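Local structure of putative polyketide synthase (Brevibacillus brevis, 6HP2) at residues Q85-K90 against V168-S173. The protein is the O-methyltransferase domain of a trans-AT polyketide synthase, binds S-adenosyl-L-homocysteine, and belongs to a multienzyme probably involved in making the antibiotic bacillaene. Numbering follows the deposited sequence.
Sequences QVLFCK and VGIEVS. With SAH (S-adenosyl-L-homocysteine), chain B.
The S-adenosyl-L-homocysteine pocket of this Rossmann-like methyltransferase domain is backed by a contact in which Leu87, late in helix 70-88, and the adjoining Phe88 pack against Ile170 and Val168 of strand 164-170. The contact is wholly apolar and buried. Leu87 has CG anti to its own N (chi1 179°), which carries the branch out to the strand, where CD2 lies 4.0 Å from CG1 of Ile170; the two side chains run at a slant to one another. One residue on from Leu87 and two back from Ile170, the Phe88 ring reaches Val168 from the opposing direction. Its far corner does the touching: CE1 is 3.9 Å from Val168 CG2, and CZ sits near both methyls, 4.0 Å from CG1. The ring meets CG2 obliquely, while Tyr331 packs edge-to-face with it. Strand 194-203 continues the same oily layer, with Leu197 touching both Leu87 and Phe88, and Ile199 touching Leu87 and Ile170.

Ile170 joins this layer to the ligand. Its CG1, anti to the carbonyl carbon (chi1 -63°), serves the helix, whereas CG2 branches toward the homocysteine carboxylate and comes 3.5 Å from OXT. The carbonyl beyond it is used as well, since the amino N of the ligand donates to Ile170 O at 3.1 Å. Past the strand end, Val172 sets CG2 3.4 Å from the ribose O4', and Glu171 OE2 is hydrogen-bonded to Tyr286 OH and to the backbone N of Val47. The chemistry thus divides at one residue: dispersion and exclusion of water hold the helix to the strand through the side chain of Ile170, while its backbone carbonyl contributes one of the polar bonds that hold the ligand.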
loop_
_atom_site.group_PDB
_atom_site.type_symbol
_atom_site.label_atom_id
_atom_site.label_comp_id
_atom_site.label_asym_id
_atom_site.label_seq_id
_atom_site.Cartn_x
_atom_site.Cartn_y
_atom_site.Cartn_z
ATOM N N GLN A 85 10.126 -2.670 0.626
ATOM C CA GLN A 85 11.036 -3.800 0.526
ATOM C C GLN A 85 10.514 -4.981 1.330
ATOM O O GLN A 85 10.611 -6.139 0.893
ATOM C CB GLN A 85 12.452 -3.453 1.014
ATOM C CG GLN A 85 13.186 -2.433 0.100
ATOM C CD GLN A 85 14.501 -2.013 0.672
ATOM O OE1 GLN A 85 14.673 -2.028 1.886
ATOM N NE2 GLN A 85 15.447 -1.634 -0.185
ATOM N N VAL A 86 9.984 -4.718 2.520
ATOM C CA VAL A 86 9.409 -5.807 3.319
ATOM C C VAL A 86 8.213 -6.385 2.587
ATOM O O VAL A 86 8.008 -7.581 2.571
ATOM C CB VAL A 86 9.041 -5.340 4.738
ATOM C CG1 VAL A 86 8.355 -6.498 5.575
ATOM C CG2 VAL A 86 10.353 -4.912 5.499
ATOM N N LEU A 87 7.421 -5.551 1.938
ATOM C CA LEU A 87 6.240 -6.082 1.258
ATOM C C LEU A 87 6.638 -7.010 0.118
ATOM O O LEU A 87 5.994 -8.048 -0.107
ATOM C CB LEU A 87 5.388 -4.914 0.690
ATOM C CG LEU A 87 4.107 -5.278 -0.075
ATOM C CD1 LEU A 87 3.084 -5.832 0.889
ATOM C CD2 LEU A 87 3.576 -4.001 -0.779
ATOM N N PHE A 88 7.663 -6.611 -0.651
ATOM C CA PHE A 88 8.048 -7.299 -1.867
ATOM C C PHE A 88 9.092 -8.419 -1.669
ATOM O O PHE A 88 9.466 -9.087 -2.649
ATOM C CB PHE A 88 8.563 -6.296 -2.898
ATOM C CG PHE A 88 7.449 -5.466 -3.595
ATOM C CD1 PHE A 88 6.723 -5.990 -4.639
ATOM C CD2 PHE A 88 7.212 -4.151 -3.227
ATOM C CE1 PHE A 88 5.762 -5.288 -5.270
ATOM C CE2 PHE A 88 6.238 -3.407 -3.844
ATOM C CZ PHE A 88 5.497 -3.973 -4.877
ATOM N N CYS A 89 9.594 -8.635 -0.466
ATOM C CA CYS A 89 10.859 -9.375 -0.333
ATOM C C CYS A 89 10.733 -10.896 -0.432
ATOM O O CYS A 89 11.773 -11.592 -0.332
ATOM C CB CYS A 89 11.552 -9.034 0.983
ATOM S SG CYS A 89 10.795 -9.765 2.455
ATOM N N LYS A 90 9.518 -11.431 -0.653
ATOM C CA LYS A 90 9.332 -12.861 -0.908
ATOM C C LYS A 90 9.063 -13.150 -2.385
ATOM O O LYS A 90 8.856 -14.279 -2.742
ATOM C CB LYS A 90 8.166 -13.457 -0.082
ATOM C CG LYS A 90 8.355 -13.313 1.412
ATOM C CD LYS A 90 9.493 -14.120 1.940
ATOM C CE LYS A 90 9.638 -13.954 3.490
ATOM N NZ LYS A 90 8.446 -14.419 4.239
ATOM N N VAL A 168 -0.743 -5.332 -7.036
ATOM C CA VAL A 168 -0.214 -4.536 -5.952
ATOM C C VAL A 168 -1.241 -3.466 -5.623
ATOM O O VAL A 168 -1.705 -2.747 -6.529
ATOM C CB VAL A 168 1.144 -3.921 -6.337
ATOM C CG1 VAL A 168 1.613 -2.985 -5.219
ATOM C CG2 VAL A 168 2.134 -4.979 -6.581
ATOM N N GLY A 169 -1.617 -3.377 -4.334
ATOM C CA GLY A 169 -2.446 -2.255 -3.875
ATOM C C GLY A 169 -1.923 -1.650 -2.596
ATOM O O GLY A 169 -2.223 -2.149 -1.490
ATOM N N ILE A 170 -1.121 -0.598 -2.700
ATOM C CA ILE A 170 -0.552 0.015 -1.506
ATOM C C ILE A 170 -1.438 1.179 -1.045
ATOM O O ILE A 170 -1.552 2.174 -1.762
ATOM C CB ILE A 170 0.869 0.531 -1.788
ATOM C CG1 ILE A 170 1.789 -0.643 -2.135
ATOM C CG2 ILE A 170 1.409 1.292 -0.589
ATOM C CD1 ILE A 170 3.145 -0.228 -2.660
ATOM N N GLU A 171 -2.074 1.050 0.130
ATOM C CA GLU A 171 -2.970 2.072 0.692
ATOM C C GLU A 171 -4.071 2.467 -0.289
ATOM O O GLU A 171 -4.372 3.649 -0.441
ATOM C CB GLU A 171 -2.210 3.322 1.164
ATOM C CG GLU A 171 -1.303 3.099 2.361
ATOM C CD GLU A 171 -0.877 4.404 3.005
ATOM O OE1 GLU A 171 -1.504 5.442 2.712
ATOM O OE2 GLU A 171 0.080 4.394 3.805
ATOM N N VAL A 172 -4.662 1.488 -0.967
ATOM C CA VAL A 172 -5.685 1.798 -1.951
ATOM C C VAL A 172 -7.105 1.275 -1.745
ATOM O O VAL A 172 -8.054 1.959 -2.123
ATOM C CB VAL A 172 -5.248 1.278 -3.337
ATOM C CG1 VAL A 172 -6.389 1.394 -4.336
ATOM C CG2 VAL A 172 -4.017 2.023 -3.828
ATOM N N SER A 173 -7.290 0.106 -1.136
ATOM C CA SER A 173 -8.655 -0.414 -1.088
ATOM C C SER A 173 -9.539 0.288 -0.064
ATOM O O SER A 173 -10.774 0.268 -0.245
ATOM C CB SER A 173 -8.684 -1.939 -0.841
ATOM O OG SER A 173 -8.627 -2.196 0.482
HETATM N N SAH B . -0.054 3.267 -4.276
HETATM C CA SAH B . 0.405 4.642 -4.443
HETATM C CB SAH B . -0.707 5.653 -4.193
HETATM C CG SAH B . -1.521 5.440 -2.929
HETATM S SD SAH B . -2.664 6.825 -2.652
HETATM C C SAH B . 1.568 4.857 -3.506
HETATM O O SAH B . 2.155 5.939 -3.480
HETATM O OXT SAH B . 1.933 3.937 -2.783
HETATM C "C5'" SAH B . -4.183 5.990 -3.166
HETATM C "C4'" SAH B . -4.224 5.735 -4.671
HETATM O "O4'" SAH B . -5.392 4.936 -4.966
HETATM C "C3'" SAH B . -4.455 7.057 -5.475
HETATM O "O3'" SAH B . -3.576 6.954 -6.606
HETATM C "C2'" SAH B . -5.917 7.036 -5.918
HETATM O "O2'" SAH B . -6.185 7.691 -7.121
HETATM C "C1'" SAH B . -6.139 5.510 -6.029
HETATM N N9 SAH B . -7.527 5.057 -5.982
HETATM C C8 SAH B . -8.454 5.264 -5.000
HETATM N N7 SAH B . -9.593 4.707 -5.423
HETATM C C5 SAH B . -9.380 4.105 -6.618
HETATM C C6 SAH B . -10.187 3.396 -7.499
HETATM N N6 SAH B . -11.462 3.089 -7.265
HETATM N N1 SAH B . -9.636 2.902 -8.645
HETATM C C2 SAH B . -8.327 3.184 -8.988
HETATM N N3 SAH B . -7.551 3.915 -8.124
HETATM C C4 SAH B . -8.083 4.397 -6.994
#